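Local structure of Tae4 (Agrobacterium tumefaciens, 6IJF) at residues S11-S16 and A49-I54; V82-L87 and A120-P125. The protein is a type VI secretion amidase effector that probably cleaves peptide cross-links of bacterial peptidoglycan. One frame throughout, in Å; residues are numbered along the deposited sequence.

In the fold
Two contacts, whose centres lie about 15 Å apart, show how helix 48-58 and strand 131-137 can be shared by separate contacts in a papain-like amidase fold. Contact 1 sets the loop of residues 11-16 against helix 48-58, and it closes along the chain before contact 2 opens. Contact 2 then rests the start of helix 84-92 on strand 116-122 of the antiparallel sheet. The two meet directly: Leu87 packs on Ala49 and Val52, and Val82 on Ile50. Helix 48-58 therefore lies between the N-terminal loop and helix 84-92, while strand 131-137 is touched from both contacts. Cys48, His132 and Asp134, a probable catalytic triad, belong to this shared helix and strand.

Contact 1. Residues S11-S16 and A49-I54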
ATOM      1  N   SER C  11     -27.016  -2.615   0.187  1.00 42.33           N
ATOM      2  CA  SER C  11     -27.466  -2.303  -1.195  1.00 43.63           C
ATOM      3  C   SER C  11     -27.797  -0.809  -1.313  1.00 45.33           C
ATOM      4  O   SER C  11     -27.706  -0.280  -2.428  1.00 41.94           O
ATOM      5  CB  SER C  11     -28.665  -3.141  -1.601  1.00 48.51           C
ATOM      6  OG  SER C  11     -29.853  -2.642  -0.975  1.00 44.20           O
ATOM      7  N   ASN C  12     -28.214  -0.149  -0.226  1.00 41.11           N
ATOM      8  CA  ASN C  12     -28.611   1.290  -0.264  1.00 41.85           C
ATOM      9  C   ASN C  12     -27.453   2.243   0.080  1.00 41.15           C
ATOM     10  O   ASN C  12     -27.689   3.479   0.098  1.00 38.38           O
ATOM     11  CB  ASN C  12     -29.803   1.519   0.660  1.00 38.76           C
ATOM     12  CG  ASN C  12     -31.097   1.010   0.054  1.00 43.70           C
ATOM     13  OD1 ASN C  12     -31.980   0.495   0.761  1.00 41.81           O
ATOM     14  ND2 ASN C  12     -31.243   1.203  -1.244  1.00 34.05           N
ATOM     15  N   TYR C  13     -26.269   1.722   0.384  1.00 39.34           N
ATOM     16  CA  TYR C  13     -25.137   2.544   0.904  1.00 36.29           C
ATOM     17  C   TYR C  13     -24.310   3.087  -0.262  1.00 35.76           C
ATOM     18  O   TYR C  13     -23.774   2.316  -1.065  1.00 36.50           O
ATOM     19  CB  TYR C  13     -24.285   1.742   1.894  1.00 34.89           C
ATOM     20  CG  TYR C  13     -23.051   2.489   2.360  1.00 35.64           C
ATOM     21  CD1 TYR C  13     -23.105   3.403   3.400  1.00 36.24           C
ATOM     22  CD2 TYR C  13     -21.833   2.312   1.726  1.00 34.49           C
ATOM     23  CE1 TYR C  13     -21.989   4.103   3.805  1.00 35.65           C
ATOM     24  CE2 TYR C  13     -20.690   2.978   2.150  1.00 35.68           C
ATOM     25  CZ  TYR C  13     -20.769   3.891   3.185  1.00 38.14           C
ATOM     26  OH  TYR C  13     -19.647   4.595   3.527  1.00 34.97           O
ATOM     27  N   PRO C  14     -24.143   4.422  -0.377  1.00 37.73           N
ATOM     28  CA  PRO C  14     -23.205   5.008  -1.341  1.00 37.47           C
ATOM     29  C   PRO C  14     -21.774   5.109  -0.786  1.00 39.16           C
ATOM     30  O   PRO C  14     -21.520   5.807   0.211  1.00 37.99           O
ATOM     31  CB  PRO C  14     -23.858   6.378  -1.593  1.00 37.23           C
ATOM     32  CG  PRO C  14     -24.397   6.762  -0.247  1.00 33.50           C
ATOM     33  CD  PRO C  14     -24.814   5.457   0.420  1.00 36.49           C
ATOM     34  N   SER C  15     -20.834   4.404  -1.405  1.00 34.72           N
ATOM     35  CA  SER C  15     -19.436   4.301  -0.920  1.00 35.16           C
ATOM     36  C   SER C  15     -18.598   5.476  -1.426  1.00 33.07           C
ATOM     37  O   SER C  15     -18.813   5.938  -2.567  1.00 35.61           O
ATOM     38  CB  SER C  15     -18.864   2.957  -1.323  1.00 37.68           C
ATOM     39  OG  SER C  15     -17.453   2.918  -1.135  1.00 35.32           O
ATOM     40  N   SER C  16     -17.614   5.938  -0.651  1.00 35.55           N
ATOM     41  CA  SER C  16     -16.610   6.943  -1.100  1.00 35.45           C
ATOM     42  C   SER C  16     -15.384   6.264  -1.750  1.00 34.35           C
ATOM     43  O   SER C  16     -14.434   6.988  -2.138  1.00 38.02           O
ATOM     44  CB  SER C  16     -16.180   7.846   0.049  1.00 38.55           C
ATOM     45  OG  SER C  16     -15.720   7.076   1.128  1.00 42.07           O
ATOM     46  N   ALA C  49     -20.928  10.041   7.735  1.00 36.83           N
ATOM     47  CA  ALA C  49     -22.220   9.987   8.462  1.00 36.60           C
ATOM     48  C   ALA C  49     -23.410  10.292   7.514  1.00 33.72           C
ATOM     49  O   ALA C  49     -24.494   9.679   7.703  1.00 35.03           O
ATOM     50  CB  ALA C  49     -22.212  10.932   9.653  1.00 36.01           C
ATOM     51  N   ILE C  50     -23.221  11.152   6.516  1.00 34.25           N
ATOM     52  CA  ILE C  50     -24.194  11.361   5.391  1.00 35.99           C
ATOM     53  C   ILE C  50     -24.449  10.029   4.673  1.00 37.30           C
ATOM     54  O   ILE C  50     -25.620   9.647   4.442  1.00 37.67           O
ATOM     55  CB  ILE C  50     -23.667  12.424   4.411  1.00 35.66           C
ATOM     56  CG1 ILE C  50     -23.461  13.770   5.099  1.00 39.33           C
ATOM     57  CG2 ILE C  50     -24.580  12.551   3.205  1.00 37.66           C
ATOM     58  CD1 ILE C  50     -22.603  14.736   4.306  1.00 41.59           C
ATOM     59  N   ARG C  51     -23.382   9.310   4.342  1.00 38.20           N
ATOM     60  CA  ARG C  51     -23.495   8.059   3.548  1.00 38.44           C
ATOM     61  C   ARG C  51     -24.242   7.016   4.381  1.00 35.66           C
ATOM     62  O   ARG C  51     -25.157   6.347   3.847  1.00 37.54           O
ATOM     63  CB  ARG C  51     -22.104   7.609   3.078  1.00 32.07           C
ATOM     64  CG  ARG C  51     -21.468   8.592   2.116  1.00 32.56           C
ATOM     65  CD  ARG C  51     -20.025   8.259   1.769  1.00 31.26           C
ATOM     66  NE  ARG C  51     -19.459   9.223   0.844  1.00 35.36           N
ATOM     67  CZ  ARG C  51     -19.590   9.164  -0.479  1.00 33.41           C
ATOM     68  NH1 ARG C  51     -20.297   8.188  -1.028  1.00 35.10           N
ATOM     69  NH2 ARG C  51     -18.983  10.053  -1.240  1.00 35.05           N
ATOM     70  N   VAL C  52     -23.921   6.883   5.674  1.00 37.85           N
ATOM     71  CA  VAL C  52     -24.636   5.895   6.536  1.00 35.16           C
ATOM     72  C   VAL C  52     -26.098   6.338   6.754  1.00 36.71           C
ATOM     73  O   VAL C  52     -27.001   5.450   6.669  1.00 38.48           O
ATOM     74  CB  VAL C  52     -23.889   5.612   7.851  1.00 37.67           C
ATOM     75  CG1 VAL C  52     -24.758   4.773   8.792  1.00 34.62           C
ATOM     76  CG2 VAL C  52     -22.556   4.909   7.589  1.00 34.41           C
ATOM     77  N   SER C  53     -26.354   7.624   6.978  1.00 37.31           N
ATOM     78  CA  SER C  53     -27.747   8.176   7.091  1.00 39.95           C
ATOM     79  C   SER C  53     -28.576   7.774   5.867  1.00 35.66           C
ATOM     80  O   SER C  53     -29.669   7.207   6.034  1.00 38.16           O
ATOM     81  CB  SER C  53     -27.749   9.676   7.239  1.00 38.89           C
ATOM     82  OG  SER C  53     -27.091  10.099   8.401  1.00 38.73           O
ATOM     83  N   ILE C  54     -28.034   7.955   4.665  1.00 41.48           N
ATOM     84  CA  ILE C  54     -28.758   7.676   3.384  1.00 37.82           C
ATOM     85  C   ILE C  54     -29.089   6.186   3.290  1.00 40.03           C
ATOM     86  O   ILE C  54     -30.240   5.852   2.916  1.00 38.87           O
ATOM     87  CB  ILE C  54     -27.940   8.182   2.193  1.00 42.26           C
ATOM     88  CG1 ILE C  54     -27.990   9.703   2.161  1.00 41.88           C
ATOM     89  CG2 ILE C  54     -28.426   7.564   0.895  1.00 46.32           C
ATOM     90  CD1 ILE C  54     -26.937  10.345   1.316  1.00 48.46           C
TER
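Arg51 reaches from its helix to Pro14 and makes the one hydrogen bond between the two segments, an example of a long basic side chain tying a loop to a helix. With CG beside the backbone N (chi1 -65°) and the chain extended from CG to NE, its guanidinium is carried out to the loop backbone. Arg51 NH1 donates to Pro14 O at 2.9 Å, with an N-H...O angle of 163°. The acceptor lies in the guanidinium plane, yet the donor sits above the carbonyl plane, away from the lone-pair directions. Other bonds fix the group's rotation: NE donates to Thr47 OG1 and NH2 to Leu24 O, so three oxygens accept from this buried group. On the loop side, Tyr13 OH is hydrogen-bonded to Ser147 OG.

Van der Waals packing completes the contact. Ser16 CB sits over one guanidinium face, toward its rim, 3.6 Å from Arg51 NE. The Tyr13 ring crosses the arginine stem, its CE1 3.6 Å from Arg51 CB, and the same CE1 meets Val52 CG2 at 3.9 Å. Pro14 CD lies 3.6 Å from Arg51 O, and this CD also approaches Ile54 CG2 at 4.2 Å.

The loop is thus laid along one side of helix 48-58. Leu29 of helix 26-33 packs against Pro14, Arg51 and Ile54, while Tyr13 touches Asp134 and Leu135 of strand 131-137, which places the phenol beside the probable catalytic triad.

Contact 2. Residues V82-L87 and A120-P125; sequences VNMRRL and AFNNIP
Ala120, the first residue of the strand segment, receives the tip of Met84: its CB lies 3.7 Å from Met84 CE, the one apolar side-chain contact between the two segments. The methyl CE gets there with CG anti to the backbone N (chi1 173°) and a bend at chi2 (-92°), a small-scale case of a bent side chain spanning the distance between backbones, here 8.4 Å from Met84 CA to Ala120 CA.

At Phe121 the bond from CA to CB points away from residues 82-87, and the strand offers its carbonyl instead, Phe121 O standing 3.9 Å from Met84 CE. The ring packs on His132 and Ile156 of the flanking strands.

Next, Asn122 brings ND2 to 3.4 Å from Met84 CE, the two side chains crossing nearly at right angles. Its OD1 is hydrogen-bonded to the hydroxyl of Thr155, which helps to hold the amide in place as the methyl group packs against its nitrogen.

Asn123 leads into the more exposed margin. Its OD1 lies near the guanidinium plane of Arg85 but 4.2 Å from Arg85 NH1, a loose approach between groups whose planes differ by 23°.

Met84 also touches Cys48 and Ile133, so its side chain packs where the two helices meet the sheet. Such helix-on-sheet packing beside a cysteine-bearing helix is consistent with the papain-like fold of the Tae4 amidases, in which that cysteine is probably the nucleophile.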
ATOM      1  N   VAL C  82     -24.961  14.700   9.877  1.00 40.01           N
ATOM      2  CA  VAL C  82     -23.664  14.953   9.175  1.00 43.44           C
ATOM      3  C   VAL C  82     -22.491  14.638  10.103  1.00 45.58           C
ATOM      4  O   VAL C  82     -21.381  14.457   9.586  1.00 50.10           O
ATOM      5  CB  VAL C  82     -23.592  16.390   8.633  1.00 51.56           C
ATOM      6  CG1 VAL C  82     -22.196  16.810   8.212  1.00 54.21           C
ATOM      7  CG2 VAL C  82     -24.586  16.577   7.498  1.00 56.67           C
ATOM      8  N   ASN C  83     -22.710  14.588  11.410  1.00 44.12           N
ATOM      9  CA  ASN C  83     -21.627  14.525  12.437  1.00 47.80           C
ATOM     10  C   ASN C  83     -21.506  13.063  12.844  1.00 37.11           C
ATOM     11  O   ASN C  83     -22.524  12.463  13.311  1.00 39.65           O
ATOM     12  CB  ASN C  83     -21.910  15.378  13.681  1.00 47.28           C
ATOM     13  CG  ASN C  83     -20.790  15.339  14.706  1.00 49.70           C
ATOM     14  OD1 ASN C  83     -19.844  16.124  14.679  1.00 57.35           O
ATOM     15  ND2 ASN C  83     -20.943  14.459  15.655  1.00 45.99           N
ATOM     16  N   MET C  84     -20.306  12.499  12.668  1.00 41.90           N
ATOM     17  CA  MET C  84     -20.099  11.053  12.920  1.00 42.59           C
ATOM     18  C   MET C  84     -20.371  10.740  14.399  1.00 35.03           C
ATOM     19  O   MET C  84     -21.077   9.760  14.672  1.00 38.94           O
ATOM     20  CB  MET C  84     -18.692  10.620  12.526  1.00 39.89           C
ATOM     21  CG  MET C  84     -18.397   9.198  12.918  1.00 37.07           C
ATOM     22  SD  MET C  84     -17.636   9.154  14.578  1.00 43.06           S
ATOM     23  CE  MET C  84     -17.662   7.375  14.829  1.00 40.80           C
ATOM     24  N   ARG C  85     -19.888  11.571  15.316  1.00 38.37           N
ATOM     25  CA  ARG C  85     -20.083  11.339  16.788  1.00 45.43           C
ATOM     26  C   ARG C  85     -21.589  11.302  17.116  1.00 39.86           C
ATOM     27  O   ARG C  85     -22.057  10.356  17.817  1.00 41.09           O
ATOM     28  CB  ARG C  85     -19.311  12.403  17.588  1.00 49.89           C
ATOM     29  CG  ARG C  85     -19.271  12.138  19.095  1.00 62.31           C
ATOM     30  CD  ARG C  85     -18.704  13.299  19.912  1.00 67.80           C
ATOM     31  NE  ARG C  85     -17.683  14.106  19.234  1.00 72.56           N
ATOM     32  CZ  ARG C  85     -16.388  13.792  19.115  1.00 80.06           C
ATOM     33  NH1 ARG C  85     -15.923  12.646  19.598  1.00 84.02           N
ATOM     34  NH2 ARG C  85     -15.563  14.620  18.488  1.00 72.54           N
ATOM     35  N   ARG C  86     -22.350  12.294  16.632  1.00 44.35           N
ATOM     36  CA  ARG C  86     -23.816  12.363  16.865  1.00 42.29           C
ATOM     37  C   ARG C  86     -24.508  11.164  16.227  1.00 40.93           C
ATOM     38  O   ARG C  86     -25.374  10.584  16.900  1.00 43.02           O
ATOM     39  CB  ARG C  86     -24.389  13.698  16.367  1.00 51.41           C
ATOM     40  CG  ARG C  86     -23.983  14.868  17.248  1.00 58.07           C
ATOM     41  CD  ARG C  86     -25.072  15.931  17.316  1.00 62.05           C
ATOM     42  NE  ARG C  86     -25.210  16.535  16.014  1.00 65.13           N
ATOM     43  CZ  ARG C  86     -24.315  17.352  15.458  1.00 75.16           C
ATOM     44  NH1 ARG C  86     -24.549  17.859  14.257  1.00 72.22           N
ATOM     45  NH2 ARG C  86     -23.207  17.677  16.107  1.00 73.33           N
ATOM     46  N   LEU C  87     -24.110  10.737  15.012  1.00 41.65           N
ATOM     47  CA  LEU C  87     -24.770   9.553  14.405  1.00 36.34           C
ATOM     48  C   LEU C  87     -24.469   8.310  15.251  1.00 35.40           C
ATOM     49  O   LEU C  87     -25.375   7.491  15.429  1.00 35.31           O
ATOM     50  CB  LEU C  87     -24.355   9.386  12.934  1.00 42.97           C
ATOM     51  CG  LEU C  87     -25.040   8.223  12.195  1.00 42.01           C
ATOM     52  CD1 LEU C  87     -26.552   8.369  12.179  1.00 44.79           C
ATOM     53  CD2 LEU C  87     -24.525   8.106  10.774  1.00 40.86           C
ATOM     54  N   ALA C 120     -18.109   1.840  14.021  1.00 34.60           N
ATOM     55  CA  ALA C 120     -17.631   3.193  14.347  1.00 35.14           C
ATOM     56  C   ALA C 120     -16.205   3.097  14.866  1.00 35.33           C
ATOM     57  O   ALA C 120     -15.972   2.356  15.836  1.00 41.04           O
ATOM     58  CB  ALA C 120     -18.553   3.813  15.356  1.00 40.26           C
ATOM     59  N   PHE C 121     -15.297   3.780  14.183  1.00 35.57           N
ATOM     60  CA  PHE C 121     -13.871   3.942  14.535  1.00 37.40           C
ATOM     61  C   PHE C 121     -13.772   5.286  15.242  1.00 44.79           C
ATOM     62  O   PHE C 121     -13.907   6.318  14.561  1.00 36.64           O
ATOM     63  CB  PHE C 121     -12.987   3.853  13.294  1.00 38.09           C
ATOM     64  CG  PHE C 121     -13.148   2.578  12.497  1.00 36.28           C
ATOM     65  CD1 PHE C 121     -12.449   1.423  12.834  1.00 36.01           C
ATOM     66  CD2 PHE C 121     -13.971   2.539  11.389  1.00 37.33           C
ATOM     67  CE1 PHE C 121     -12.601   0.264  12.093  1.00 34.76           C
ATOM     68  CE2 PHE C 121     -14.089   1.390  10.622  1.00 35.03           C
ATOM     69  CZ  PHE C 121     -13.425   0.246  10.983  1.00 35.21           C
ATOM     70  N   ASN C 122     -13.584   5.268  16.564  1.00 43.07           N
ATOM     71  CA  ASN C 122     -13.632   6.497  17.403  1.00 48.86           C
ATOM     72  C   ASN C 122     -12.220   7.032  17.643  1.00 44.67           C
ATOM     73  O   ASN C 122     -11.363   6.231  18.066  1.00 47.20           O
ATOM     74  CB  ASN C 122     -14.328   6.242  18.734  1.00 45.10           C
ATOM     75  CG  ASN C 122     -15.646   5.541  18.558  1.00 45.65           C
ATOM     76  OD1 ASN C 122     -15.814   4.400  19.005  1.00 50.97           O
ATOM     77  ND2 ASN C 122     -16.555   6.174  17.841  1.00 39.77           N
ATOM     78  N   ASN C 123     -11.997   8.322  17.403  1.00 51.00           N
ATOM     79  CA  ASN C 123     -10.739   9.053  17.706  1.00 53.49           C
ATOM     80  C   ASN C 123      -9.581   8.480  16.885  1.00 48.50           C
ATOM     81  O   ASN C 123      -8.769   7.671  17.394  1.00 49.98           O
ATOM     82  CB  ASN C 123     -10.513   9.064  19.223  1.00 60.56           C
ATOM     83  CG  ASN C 123     -11.749   9.538  19.953  1.00 62.22           C
ATOM     84  OD1 ASN C 123     -12.276  10.610  19.657  1.00 68.15           O
ATOM     85  ND2 ASN C 123     -12.266   8.700  20.833  1.00 69.58           N
ATOM     86  N   ILE C 124      -9.496   8.890  15.641  1.00 49.42           N
ATOM     87  CA  ILE C 124      -8.441   8.458  14.683  1.00 47.49           C
ATOM     88  C   ILE C 124      -7.217   9.361  14.791  1.00 51.66           C
ATOM     89  O   ILE C 124      -7.325  10.564  14.640  1.00 55.75           O
ATOM     90  CB  ILE C 124      -9.011   8.425  13.252  1.00 44.14           C
ATOM     91  CG1 ILE C 124     -10.177   7.420  13.195  1.00 46.14           C
ATOM     92  CG2 ILE C 124      -7.916   8.164  12.232  1.00 43.12           C
ATOM     93  CD1 ILE C 124     -11.206   7.675  12.102  1.00 43.80           C
ATOM     94  N   PRO C 125      -6.027   8.789  15.051  1.00 58.60           N
ATOM     95  CA  PRO C 125      -4.769   9.543  15.033  1.00 61.35           C
ATOM     96  C   PRO C 125      -4.519  10.394  13.776  1.00 64.35           C
ATOM     97  O   PRO C 125      -4.361   9.815  12.681  1.00 51.93           O
ATOM     98  CB  PRO C 125      -3.705   8.417  15.100  1.00 65.95           C
ATOM     99  CG  PRO C 125      -4.375   7.335  15.903  1.00 62.49           C
ATOM    100  CD  PRO C 125      -5.812   7.376  15.436  1.00 62.04           C
TER